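Local coordinates for protein GRMZM2G135359 pseudokinase (Zea mays, PDB 6CPY) that is a receptor-like pseudokinase of the membrane whose kinase-fold domain may bind ATP but probably has little or no ordinary kinase activity, at residues E38-D43 against G59-G64; G64-V69 against F122-N127; R147-M152 against D183-V188; R171-T176 against G222-E227. All blocks are in the same frame, centred on the assembly; numbering follows the deposited sequence. Where two conformers were deposited one is given.

Interaction 1: residues E38-D43 against G59-G64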
loop_
_atom_site.group_PDB
_atom_site.type_symbol
_atom_site.label_atom_id
_atom_site.label_comp_id
_atom_site.label_asym_id
_atom_site.label_seq_id
_atom_site.Cartn_x
_atom_site.Cartn_y
_atom_site.Cartn_z
ATOM N N GLU A 38 -12.195 10.279 -19.036
ATOM C CA GLU A 38 -13.633 10.496 -18.956
ATOM C C GLU A 38 -14.368 9.280 -19.503
ATOM O O GLU A 38 -15.294 8.787 -18.882
ATOM C CB GLU A 38 -14.051 11.736 -19.758
ATOM C CG GLU A 38 -13.621 13.063 -19.162
ATOM C CD GLU A 38 -13.670 14.198 -20.175
ATOM O OE1 GLU A 38 -14.415 14.071 -21.173
ATOM O OE2 GLU A 38 -12.959 15.214 -19.986
ATOM N N THR A 39 -13.937 8.806 -20.667
ATOM C CA THR A 39 -14.501 7.602 -21.273
ATOM C C THR A 39 -14.235 6.391 -20.370
ATOM O O THR A 39 -15.157 5.641 -20.020
ATOM C CB THR A 39 -13.905 7.360 -22.674
ATOM O OG1 THR A 39 -14.157 8.507 -23.507
ATOM C CG2 THR A 39 -14.510 6.118 -23.322
ATOM N N ALA A 40 -12.979 6.227 -19.978
ATOM C CA ALA A 40 -12.584 5.070 -19.167
ATOM C C ALA A 40 -13.342 4.969 -17.844
ATOM O O ALA A 40 -13.669 3.862 -17.412
ATOM C CB ALA A 40 -11.091 5.097 -18.909
ATOM N N CYS A 41 -13.612 6.105 -17.207
ATOM C CA CYS A 41 -14.275 6.133 -15.899
ATOM C C CYS A 41 -15.733 6.579 -15.930
ATOM O O CYS A 41 -16.263 6.966 -14.893
ATOM C CB CYS A 41 -13.519 7.054 -14.943
ATOM S SG CYS A 41 -11.773 6.671 -14.809
ATOM N N GLU A 42 -16.376 6.529 -17.096
ATOM C CA GLU A 42 -17.782 6.944 -17.225
ATOM C C GLU A 42 -17.999 8.317 -16.598
ATOM O O GLU A 42 -18.886 8.495 -15.765
ATOM C CB GLU A 42 -18.719 5.924 -16.559
ATOM C CG GLU A 42 -18.533 4.482 -17.004
ATOM C CD GLU A 42 -19.304 4.136 -18.260
ATOM O OE1 GLU A 42 -19.510 5.031 -19.114
ATOM O OE2 GLU A 42 -19.701 2.957 -18.396
ATOM N N ASP A 43 -17.161 9.276 -16.985
ATOM C CA ASP A 43 -17.180 10.623 -16.414
ATOM C C ASP A 43 -17.115 10.629 -14.872
ATOM O O ASP A 43 -17.770 11.430 -14.215
ATOM C CB ASP A 43 -18.400 11.412 -16.933
ATOM C CG ASP A 43 -18.277 11.778 -18.412
ATOM O OD1 ASP A 43 -17.287 12.451 -18.781
ATOM O OD2 ASP A 43 -19.176 11.412 -19.203
ATOM N N GLY A 59 -12.278 2.750 -13.398
ATOM C CA GLY A 59 -12.389 2.825 -14.840
ATOM C C GLY A 59 -11.855 1.590 -15.537
ATOM O O GLY A 59 -11.341 0.666 -14.902
ATOM N N THR A 60 -11.995 1.588 -16.856
ATOM C CA THR A 60 -11.425 0.568 -17.720
ATOM C C THR A 60 -10.893 1.242 -18.968
ATOM O O THR A 60 -11.644 1.918 -19.683
ATOM C CB THR A 60 -12.476 -0.485 -18.136
ATOM O OG1 THR A 60 -13.132 -0.982 -16.967
ATOM C CG2 THR A 60 -11.819 -1.652 -18.876
ATOM N N LEU A 61 -9.598 1.071 -19.216
ATOM C CA LEU A 61 -8.966 1.630 -20.404
ATOM C C LEU A 61 -9.426 0.867 -21.643
ATOM O O LEU A 61 -9.936 -0.247 -21.537
ATOM C CB LEU A 61 -7.440 1.580 -20.269
ATOM C CG LEU A 61 -6.844 2.434 -19.151
ATOM C CD1 LEU A 61 -5.362 2.151 -19.012
ATOM C CD2 LEU A 61 -7.092 3.920 -19.390
ATOM N N SER A 62 -9.250 1.466 -22.821
ATOM C CA SER A 62 -9.701 0.831 -24.075
ATOM C C SER A 62 -8.999 -0.509 -24.326
ATOM O O SER A 62 -9.535 -1.372 -25.017
ATOM C CB SER A 62 -9.517 1.785 -25.268
ATOM O OG SER A 62 -8.149 2.031 -25.506
ATOM N N SER A 63 -7.822 -0.692 -23.732
ATOM C CA SER A 63 -7.115 -1.984 -23.729
ATOM C C SER A 63 -7.810 -3.110 -22.952
ATOM O O SER A 63 -7.432 -4.277 -23.098
ATOM C CB SER A 63 -5.725 -1.801 -23.114
ATOM O OG SER A 63 -5.829 -1.382 -21.753
ATOM N N GLY A 64 -8.777 -2.757 -22.099
ATOM C CA GLY A 64 -9.427 -3.698 -21.192
ATOM C C GLY A 64 -8.836 -3.692 -19.789
ATOM O O GLY A 64 -9.373 -4.331 -18.884
#

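Interaction 2: residues G64-V69 against F122-N127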
loop_
_atom_site.group_PDB
_atom_site.type_symbol
_atom_site.label_atom_id
_atom_site.label_comp_id
_atom_site.label_asym_id
_atom_site.label_seq_id
_atom_site.Cartn_x
_atom_site.Cartn_y
_atom_site.Cartn_z
ATOM N N GLY A 64 -8.777 -2.757 -22.099
ATOM C CA GLY A 64 -9.427 -3.698 -21.192
ATOM C C GLY A 64 -8.836 -3.692 -19.789
ATOM O O GLY A 64 -9.373 -4.331 -18.884
ATOM N N VAL A 65 -7.724 -2.981 -19.596
ATOM C CA VAL A 65 -7.079 -2.922 -18.291
ATOM C C VAL A 65 -7.919 -2.087 -17.332
ATOM O O VAL A 65 -8.225 -0.937 -17.617
ATOM C CB VAL A 65 -5.656 -2.330 -18.397
ATOM C CG1 VAL A 65 -5.080 -2.063 -17.021
ATOM C CG2 VAL A 65 -4.754 -3.278 -19.190
ATOM N N GLU A 66 -8.295 -2.681 -16.206
ATOM C CA GLU A 66 -9.062 -1.981 -15.191
ATOM C C GLU A 66 -8.126 -1.086 -14.379
ATOM O O GLU A 66 -6.978 -1.455 -14.114
ATOM C CB GLU A 66 -9.801 -2.977 -14.305
ATOM C CG GLU A 66 -10.903 -3.713 -15.058
ATOM C CD GLU A 66 -11.611 -4.728 -14.185
ATOM O OE1 GLU A 66 -12.534 -4.356 -13.421
ATOM O OE2 GLU A 66 -11.222 -5.900 -14.255
ATOM N N ILE A 67 -8.625 0.078 -13.992
ATOM C CA ILE A 67 -7.817 1.088 -13.317
ATOM C C ILE A 67 -8.538 1.663 -12.120
ATOM O O ILE A 67 -9.772 1.689 -12.047
ATOM C CB ILE A 67 -7.418 2.245 -14.273
ATOM C CG1 ILE A 67 -8.647 2.889 -14.918
ATOM C CG2 ILE A 67 -6.471 1.732 -15.348
ATOM C CD1 ILE A 67 -8.340 4.074 -15.815
ATOM N N ALA A 68 -7.746 2.130 -11.170
ATOM C CA ALA A 68 -8.244 2.919 -10.080
ATOM C C ALA A 68 -7.600 4.279 -10.250
ATOM O O ALA A 68 -6.367 4.389 -10.303
ATOM C CB ALA A 68 -7.859 2.301 -8.752
ATOM N N VAL A 69 -8.437 5.302 -10.326
ATOM C CA VAL A 69 -7.976 6.650 -10.606
ATOM C C VAL A 69 -8.061 7.470 -9.337
ATOM O O VAL A 69 -9.138 7.639 -8.783
ATOM C CB VAL A 69 -8.824 7.269 -11.719
ATOM C CG1 VAL A 69 -8.426 8.715 -11.966
ATOM C CG2 VAL A 69 -8.691 6.424 -12.978
ATOM N N PHE A 122 -3.817 4.087 -11.349
ATOM C CA PHE A 122 -3.193 2.927 -10.740
ATOM C C PHE A 122 -3.844 1.635 -11.184
ATOM O O PHE A 122 -4.980 1.629 -11.672
ATOM C CB PHE A 122 -3.304 3.022 -9.225
ATOM C CG PHE A 122 -2.500 4.129 -8.630
ATOM C CD1 PHE A 122 -1.144 3.956 -8.372
ATOM C CD2 PHE A 122 -3.093 5.333 -8.305
ATOM C CE1 PHE A 122 -0.398 4.976 -7.818
ATOM C CE2 PHE A 122 -2.354 6.350 -7.750
ATOM C CZ PHE A 122 -1.007 6.174 -7.504
ATOM N N GLU A 123 -3.121 0.538 -10.986
ATOM C CA GLU A 123 -3.699 -0.804 -11.142
ATOM C C GLU A 123 -4.921 -0.952 -10.249
ATOM O O GLU A 123 -4.940 -0.441 -9.129
ATOM C CB GLU A 123 -2.690 -1.878 -10.754
ATOM C CG GLU A 123 -1.543 -2.030 -11.726
ATOM C CD GLU A 123 -0.481 -3.001 -11.244
ATOM O OE1 GLU A 123 -0.331 -3.167 -10.009
ATOM O OE2 GLU A 123 0.235 -3.553 -12.107
ATOM N N TYR A 124 -5.943 -1.662 -10.740
ATOM C CA TYR A 124 -7.167 -1.918 -9.964
ATOM C C TYR A 124 -7.049 -3.253 -9.249
ATOM O O TYR A 124 -6.664 -4.231 -9.869
ATOM C CB TYR A 124 -8.377 -2.012 -10.896
ATOM C CG TYR A 124 -9.666 -2.429 -10.221
ATOM C CD1 TYR A 124 -10.270 -1.607 -9.281
ATOM C CD2 TYR A 124 -10.306 -3.622 -10.556
ATOM C CE1 TYR A 124 -11.450 -1.975 -8.657
ATOM C CE2 TYR A 124 -11.509 -3.979 -9.958
ATOM C CZ TYR A 124 -12.071 -3.150 -9.010
ATOM O OH TYR A 124 -13.255 -3.485 -8.384
ATOM N N ALA A 125 -7.416 -3.286 -7.973
ATOM C CA ALA A 125 -7.434 -4.533 -7.186
ATOM C C ALA A 125 -8.885 -4.901 -6.887
ATOM O O ALA A 125 -9.555 -4.181 -6.165
ATOM C CB ALA A 125 -6.669 -4.342 -5.896
ATOM N N PRO A 126 -9.377 -6.013 -7.457
ATOM C CA PRO A 126 -10.817 -6.289 -7.338
ATOM C C PRO A 126 -11.330 -6.687 -5.957
ATOM O O PRO A 126 -12.524 -6.531 -5.688
ATOM C CB PRO A 126 -11.054 -7.426 -8.342
ATOM C CG PRO A 126 -9.728 -7.996 -8.646
ATOM C CD PRO A 126 -8.701 -6.933 -8.383
ATOM N N ASN A 127 -10.458 -7.171 -5.073
ATOM C CA ASN A 127 -10.921 -7.699 -3.783
ATOM C C ASN A 127 -10.742 -6.765 -2.592
ATOM O O ASN A 127 -10.735 -7.210 -1.451
ATOM C CB ASN A 127 -10.271 -9.061 -3.519
ATOM C CG ASN A 127 -10.919 -10.165 -4.324
ATOM O OD1 ASN A 127 -12.143 -10.250 -4.386
ATOM N ND2 ASN A 127 -10.110 -11.005 -4.947
HETATM O O HOH W 1 -4.899 -3.163 -13.582
#

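Interaction 3: residues R147-M152 against D183-V188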
loop_
_atom_site.group_PDB
_atom_site.type_symbol
_atom_site.label_atom_id
_atom_site.label_comp_id
_atom_site.label_asym_id
_atom_site.label_seq_id
_atom_site.Cartn_x
_atom_site.Cartn_y
_atom_site.Cartn_z
ATOM N N ARG A 147 -3.465 -15.877 4.101
ATOM C CA ARG A 147 -2.817 -14.927 4.992
ATOM C C ARG A 147 -1.290 -14.937 4.893
ATOM O O ARG A 147 -0.666 -13.898 4.975
ATOM C CB ARG A 147 -3.290 -15.122 6.420
ATOM C CG ARG A 147 -4.766 -14.812 6.546
ATOM C CD ARG A 147 -5.209 -14.580 7.967
ATOM N NE ARG A 147 -6.661 -14.709 8.048
ATOM C CZ ARG A 147 -7.413 -14.266 9.048
ATOM N NH1 ARG A 147 -6.887 -13.623 10.080
ATOM N NH2 ARG A 147 -8.714 -14.490 9.008
ATOM N N LEU A 148 -0.692 -16.113 4.727
ATOM C CA LEU A 148 0.745 -16.197 4.543
ATOM C C LEU A 148 1.192 -15.592 3.218
ATOM O O LEU A 148 2.194 -14.894 3.174
ATOM C CB LEU A 148 1.232 -17.645 4.685
ATOM C CG LEU A 148 1.663 -17.973 6.128
ATOM C CD1 LEU A 148 0.668 -17.524 7.183
ATOM C CD2 LEU A 148 1.944 -19.464 6.246
ATOM N N ARG A 149 0.445 -15.861 2.156
ATOM C CA ARG A 149 0.719 -15.242 0.862
ATOM C C ARG A 149 0.665 -13.723 0.917
ATOM O O ARG A 149 1.498 -13.059 0.344
ATOM C CB ARG A 149 -0.271 -15.722 -0.193
ATOM C CG ARG A 149 -0.057 -17.142 -0.677
ATOM C CD ARG A 149 -0.306 -17.214 -2.176
ATOM N NE ARG A 149 -1.446 -16.401 -2.584
ATOM C CZ ARG A 149 -1.576 -15.792 -3.767
ATOM N NH1 ARG A 149 -0.633 -15.873 -4.705
ATOM N NH2 ARG A 149 -2.664 -15.084 -4.013
ATOM N N ILE A 150 -0.333 -13.184 1.604
ATOM C CA ILE A 150 -0.468 -11.747 1.755
ATOM C C ILE A 150 0.703 -11.193 2.571
ATOM O O ILE A 150 1.347 -10.228 2.172
ATOM C CB ILE A 150 -1.822 -11.392 2.402
ATOM C CG1 ILE A 150 -2.955 -11.650 1.390
ATOM C CG2 ILE A 150 -1.824 -9.951 2.909
ATOM C CD1 ILE A 150 -4.323 -11.764 2.028
ATOM N N SER A 151 1.003 -11.841 3.691
ATOM C CA SER A 151 2.129 -11.430 4.534
ATOM C C SER A 151 3.471 -11.391 3.772
ATOM O O SER A 151 4.259 -10.450 3.927
ATOM C CB SER A 151 2.237 -12.390 5.751
ATOM O OG SER A 151 1.047 -12.394 6.534
ATOM N N MET A 152 3.730 -12.412 2.965
ATOM C CA MET A 152 4.974 -12.497 2.205
ATOM C C MET A 152 5.004 -11.427 1.124
ATOM O O MET A 152 6.000 -10.711 0.985
ATOM C CB MET A 152 5.153 -13.881 1.578
ATOM C CG MET A 152 6.584 -14.173 1.129
ATOM S SD MET A 152 7.736 -14.240 2.523
ATOM C CE MET A 152 6.532 -14.680 3.752
ATOM N N ASP A 183 -6.869 -13.161 -6.950
ATOM C CA ASP A 183 -6.566 -14.389 -6.185
ATOM C C ASP A 183 -5.912 -14.092 -4.823
ATOM O O ASP A 183 -5.140 -14.901 -4.277
ATOM C CB ASP A 183 -5.741 -15.384 -7.014
ATOM C CG ASP A 183 -4.415 -14.832 -7.456
ATOM O OD1 ASP A 183 -3.986 -13.772 -6.942
ATOM O OD2 ASP A 183 -3.792 -15.475 -8.329
ATOM N N PHE A 184 -6.260 -12.925 -4.288
ATOM C CA PHE A 184 -5.897 -12.494 -2.941
ATOM C C PHE A 184 -4.399 -12.338 -2.702
ATOM O O PHE A 184 -3.922 -12.549 -1.594
ATOM C CB PHE A 184 -6.560 -13.401 -1.903
ATOM C CG PHE A 184 -8.050 -13.340 -1.955
ATOM C CD1 PHE A 184 -8.736 -12.372 -1.244
ATOM C CD2 PHE A 184 -8.765 -14.198 -2.784
ATOM C CE1 PHE A 184 -10.114 -12.286 -1.312
ATOM C CE2 PHE A 184 -10.148 -14.114 -2.864
ATOM C CZ PHE A 184 -10.822 -13.158 -2.120
ATOM N N ALA A 185 -3.655 -11.957 -3.735
ATOM C CA ALA A 185 -2.281 -11.520 -3.538
ATOM C C ALA A 185 -2.287 -10.076 -3.028
ATOM O O ALA A 185 -3.219 -9.311 -3.295
ATOM C CB ALA A 185 -1.486 -11.628 -4.827
ATOM N N ALA A 186 -1.239 -9.704 -2.303
ATOM C CA ALA A 186 -1.132 -8.366 -1.751
ATOM C C ALA A 186 -0.675 -7.356 -2.798
ATOM O O ALA A 186 0.227 -7.635 -3.572
ATOM C CB ALA A 186 -0.152 -8.352 -0.589
ATOM N N LYS A 187 -1.295 -6.177 -2.780
ATOM C CA LYS A 187 -0.759 -4.989 -3.435
ATOM C C LYS A 187 -0.744 -3.818 -2.465
ATOM O O LYS A 187 -1.794 -3.253 -2.114
ATOM C CB LYS A 187 -1.539 -4.665 -4.724
ATOM C CG LYS A 187 -1.016 -5.446 -5.927
ATOM C CD LYS A 187 -1.624 -4.985 -7.248
ATOM C CE LYS A 187 -1.131 -5.827 -8.404
ATOM N NZ LYS A 187 0.276 -5.539 -8.786
ATOM N N VAL A 188 0.453 -3.479 -1.995
ATOM C CA VAL A 188 0.644 -2.324 -1.133
ATOM C C VAL A 188 0.436 -1.082 -1.998
ATOM O O VAL A 188 0.880 -1.049 -3.145
ATOM C CB VAL A 188 2.048 -2.283 -0.517
ATOM C CG1 VAL A 188 2.215 -1.056 0.371
ATOM C CG2 VAL A 188 2.321 -3.566 0.269
HETATM O O HOH W 2 0.819 -11.655 -1.850
#

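Interaction 4: residues R171-T176 against G222-E227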
loop_
_atom_site.group_PDB
_atom_site.type_symbol
_atom_site.label_atom_id
_atom_site.label_comp_id
_atom_site.label_asym_id
_atom_site.label_seq_id
_atom_site.Cartn_x
_atom_site.Cartn_y
_atom_site.Cartn_z
ATOM N N ARG A 171 4.520 5.880 3.742
ATOM C CA ARG A 171 4.288 6.752 4.893
ATOM C C ARG A 171 2.931 6.522 5.559
ATOM O O ARG A 171 2.768 6.843 6.742
ATOM C CB ARG A 171 4.444 8.231 4.501
ATOM C CG ARG A 171 3.264 8.776 3.722
ATOM C CD ARG A 171 3.599 10.031 2.934
ATOM N NE ARG A 171 2.420 10.476 2.197
ATOM C CZ ARG A 171 1.956 9.908 1.082
ATOM N NH1 ARG A 171 2.573 8.865 0.531
ATOM N NH2 ARG A 171 0.860 10.390 0.510
ATOM N N ASN A 172 1.969 5.986 4.804
ATOM C CA ASN A 172 0.622 5.679 5.322
ATOM C C ASN A 172 0.346 4.172 5.470
ATOM O O ASN A 172 -0.801 3.757 5.622
ATOM C CB ASN A 172 -0.435 6.294 4.396
ATOM C CG ASN A 172 -0.376 7.808 4.385
ATOM O OD1 ASN A 172 -0.146 8.425 5.423
ATOM N ND2 ASN A 172 -0.564 8.411 3.212
ATOM N N PHE A 173 1.393 3.364 5.446
ATOM C CA PHE A 173 1.240 1.913 5.408
ATOM C C PHE A 173 0.460 1.309 6.593
ATOM O O PHE A 173 0.850 1.457 7.756
ATOM C CB PHE A 173 2.615 1.269 5.297
ATOM C CG PHE A 173 2.585 -0.216 5.405
ATOM C CD1 PHE A 173 2.052 -0.986 4.387
ATOM C CD2 PHE A 173 3.068 -0.842 6.542
ATOM C CE1 PHE A 173 2.008 -2.360 4.492
ATOM C CE2 PHE A 173 3.033 -2.216 6.652
ATOM C CZ PHE A 173 2.494 -2.973 5.631
ATOM N N ASP A 174 -0.652 0.644 6.283
ATOM C CA ASP A 174 -1.401 -0.158 7.256
ATOM C C ASP A 174 -2.372 -1.065 6.498
ATOM O O ASP A 174 -2.307 -1.144 5.266
ATOM C CB ASP A 174 -2.109 0.707 8.321
ATOM C CG ASP A 174 -3.130 1.662 7.748
ATOM O OD1 ASP A 174 -3.804 1.344 6.741
ATOM O OD2 ASP A 174 -3.277 2.752 8.346
ATOM N N SER A 175 -3.241 -1.781 7.202
ATOM C CA SER A 175 -4.123 -2.717 6.510
ATOM C C SER A 175 -5.142 -2.021 5.604
ATOM O O SER A 175 -5.664 -2.652 4.685
ATOM C CB SER A 175 -4.806 -3.685 7.488
ATOM O OG SER A 175 -5.690 -3.002 8.351
ATOM N N THR A 176 -5.410 -0.729 5.826
ATOM C CA THR A 176 -6.287 0.029 4.915
ATOM C C THR A 176 -5.623 0.411 3.588
ATOM O O THR A 176 -6.310 0.775 2.623
ATOM C CB THR A 176 -6.876 1.323 5.557
ATOM O OG1 THR A 176 -5.854 2.312 5.728
ATOM C CG2 THR A 176 -7.541 1.018 6.889
ATOM N N GLY A 222 5.413 -5.246 11.384
ATOM C CA GLY A 222 5.157 -6.128 12.522
ATOM C C GLY A 222 3.728 -6.017 13.025
ATOM O O GLY A 222 3.112 -7.022 13.331
ATOM N N MET A 223 3.200 -4.797 13.087
ATOM C CA MET A 223 1.829 -4.568 13.542
ATOM C C MET A 223 0.798 -5.151 12.570
ATOM O O MET A 223 -0.238 -5.687 12.995
ATOM C CB MET A 223 1.580 -3.068 13.748
ATOM C CG MET A 223 2.374 -2.487 14.909
ATOM S SD MET A 223 1.856 -3.164 16.494
ATOM C CE MET A 223 0.362 -2.228 16.807
ATOM N N VAL A 224 1.073 -5.022 11.274
ATOM C CA VAL A 224 0.175 -5.552 10.250
ATOM C C VAL A 224 0.221 -7.082 10.248
ATOM O O VAL A 224 -0.814 -7.742 10.094
ATOM C CB VAL A 224 0.497 -4.972 8.848
ATOM C CG1 VAL A 224 -0.252 -5.721 7.756
ATOM C CG2 VAL A 224 0.147 -3.488 8.792
ATOM N N LEU A 225 1.417 -7.648 10.392
ATOM C CA LEU A 225 1.556 -9.096 10.519
ATOM C C LEU A 225 0.773 -9.602 11.746
ATOM O O LEU A 225 0.039 -10.596 11.664
ATOM C CB LEU A 225 3.028 -9.504 10.582
ATOM C CG LEU A 225 3.305 -10.997 10.797
ATOM C CD1 LEU A 225 2.626 -11.836 9.737
ATOM C CD2 LEU A 225 4.803 -11.273 10.814
ATOM N N LEU A 226 0.913 -8.906 12.873
ATOM C CA LEU A 226 0.143 -9.246 14.081
ATOM C C LEU A 226 -1.365 -9.187 13.838
ATOM O O LEU A 226 -2.120 -10.032 14.318
ATOM C CB LEU A 226 0.512 -8.307 15.239
ATOM C CG LEU A 226 -0.104 -8.661 16.604
ATOM C CD1 LEU A 226 0.350 -10.053 17.022
ATOM C CD2 LEU A 226 0.262 -7.624 17.652
ATOM N N GLU A 227 -1.794 -8.180 13.082
ATOM C CA GLU A 227 -3.199 -8.015 12.722
ATOM C C GLU A 227 -3.690 -9.145 11.830
ATOM O O GLU A 227 -4.781 -9.664 12.020
ATOM C CB GLU A 227 -3.394 -6.656 12.047
ATOM C CG GLU A 227 -4.832 -6.318 11.695
ATOM C CD GLU A 227 -4.932 -5.052 10.866
ATOM O OE1 GLU A 227 -3.932 -4.304 10.793
ATOM O OE2 GLU A 227 -6.015 -4.806 10.296
HETATM O O HOH W 3 -3.462 -1.833 10.107
#

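Interaction 1: residues E38-D43 against G59-G64
The flat group that matters here is the carbonyl of Ala40, and Thr60 N stands above its plane, 41° out of it, so the amide does not sit on a lone pair. The bond from Thr60 N to Ala40 O is of normal length at 2.9 Å and fairly straight, with 159° at the hydrogen. It ties the end of helix 34-40 to the end of strand 54-60, in the five-stranded antiparallel sheet of the kinase N-lobe. The helix closes in a Schellman motif: Asp43 N bonds to Glu38 O and Glu42 N to Thr39 O, with Glu42 as the C-prime residue at positive phi. Ala40 O therefore belongs to the last turn, where carbonyls commonly look outside the helix for a donor, and the strand supplies one.

Around that bond the two segments come very close. Ala40 CB points at the strand and rests 3.3 Å from Thr60 O, while Ala40 CA makes a CA-H...O contact with the same oxygen. Leu61 starts off away from the helix, yet its CD2 swings back to within 4.2 Å of Ala40 CB. Gly59 is tightly fitted: its CA lies 3.1 Å from Ala40 O, and a CB on it would collide with that oxygen and with the sulfur of Cys41. Cys41, the first residue to leave helical angles, also packs on Val69 of the next strand. Its sulfur lies beside its own backbone N and anti to the carbonyl carbon (chi1 -53°), which brings SG to 3.9 Å from Gly59 CA.

Interaction 2: residues G64-V69 against F122-N127
Glu66 and Tyr124 slant across one another, carboxylate and ring planes 39° apart. Glu66 OE1 comes to 3.6 Å from Tyr124 CE2, and farther back Glu66 CB packs against Tyr124 CB and CD2. The carboxylate's stronger partner is Lys58, which pairs with OE1 and makes a cation-pi contact with the ring. Because Tyr124 CG is anti to the backbone N (chi1 173°), the ring reaches back toward strand 66-72, while Pro126 N lies over one of its faces, offset toward the rim. An alanine in place of Tyr124 removes the ring, which would probably leave Lys58 without its aromatic partner and open a gap beside the Glu66 side chain.

Strand 117-123 runs out into what is, by kinase topology, the hinge between the lobes. Ala68 and Phe122 form an antiparallel hydrogen-bonded pair: Ala68 N reaches Phe122 O at 2.9 Å, and Phe122 N reaches Ala68 O at 2.8 Å. Ile67 and Glu123 follow as a non-hydrogen-bonded pair; past them a water donates to Glu66 O and weakly accepts from Tyr124 N. Ala68 CB lies 4.0 Å from Glu123 O, buried and partnerless in this apo model; in active kinases the equivalent oxygen commonly accepts from adenine.

Interaction 3: residues R147-M152 against D183-V188
Arg149 reaches from helix 144-164 to Asp183, and Ile150 beside it lies against Phe184 and Ala186. The arginine bends at chi2 and chi3, which carries NH2 across to the turn; there Asp183 OD1 lies in the guanidinium plane, at its edge, in a salt bridge whose hydrogen bond is weak at 3.5 Å. NH2 also crowds the Asp183 carbonyl, at a separation too short to be trusted. Ile150 lays CG1 3.3 Å from Phe184 O, and its other branch, CG2, is 4.2 Å from Ala186 CB. Ala186 CB points toward the helix and sits 3.7 Å from Ile150 O. Between helix and turn a water donates to Arg149 O at 2.7 Å and accepts from Ala186 N at 2.9 Å.

One shell out, the turn between strands 178-180 and 186-188 is fixed by its own neighbours. By kinase topology this hairpin follows the catalytic-loop region and packs on the long helix 144-164 of the C-lobe. Thr181 OG1 takes the Ala185 amide, and the Phe184 ring meets His133 edge-to-face. On the helix side Arg147 points the other way, into a salt bridge with Asp261. The Arg147 carbonyl O accepts from both Ser151 N and Ser151 OG, which arrive from opposite faces of the carbonyl plane.

The polar grip is therefore loose and lies toward the solvent side, with exposed Asp183, while the inner part rests on alkyl contact. Phe184 O is buried against Ile150 CG1 with no partner in the model, which probably costs some stability, whereas the Ala186 amide meets Arg149 O through a water.

Interaction 4: residues R171-T176 against G222-E227
Ser175 and Glu227 make the direct polar bond. Ser175 OG donates to Glu227 OE2 at 2.7 Å, meeting that oxygen on its syn side and 17° out of the carboxylate plane. Glu227 reaches so far because its side chain runs straight out, with CG opposite the backbone N (chi1 -176°) and the chain extended beyond it. OE2 also accepts from His135 NE2. The other oxygen, OE1, works through water: a water donates to it at 2.6 Å and accepts from Ser175 N at 2.9 Å. Replacing Glu227 by an alanine would probably leave Ser175 OG and His135 without the OE2 they share, and the bridging water without OE1.

Apolar contact comes from Val224, one turn back on the helix. Its CG2 sits 3.8 Å from Phe173 CE2, the two side chains meeting at a slant, and also touches Asp174 CA at 4.0 Å.

Within 171-176, Asp174 OD1 accepts from Thr176 N, on the anti side of the carboxylate, which makes an Asx turn. By sequence this is the catalytic-loop region of the kinase fold, with Asn172 where active kinases usually carry aspartate, consistent with a pseudokinase.

The loop lies between several elements of the C-lobe: Phe173 leans on Ile154 and Leu158 of helix 144-164, Ser175 packs on Leu130 and Phe131 of helix 130-135, and helix 214-230 backs it through Val224 and Glu227.

Overall arrangement
Interactions 1 and 2 hold the N-lobe sheet and meet through strands 54-60 and 66-72, where Gly59 O bonds to Ile67 N and Cys41 packs on Val69. Both lean mainly on backbone bonds. Interactions 3 and 4 lie in the C-lobe and touch as well, Ser151 against Leu225 and Val188 against Phe173; there side chains and bridging waters do more of the polar work. Interaction 4 is buried, with a carboxylate held inside, whereas the other three are partly buried and interaction 3 has its salt bridge toward the surface. Between the lobes, Glu123 of interaction 2 pairs with Lys187 of interaction 3, while interaction 1 stays about 13 Å from interaction 3 at the nearest atoms.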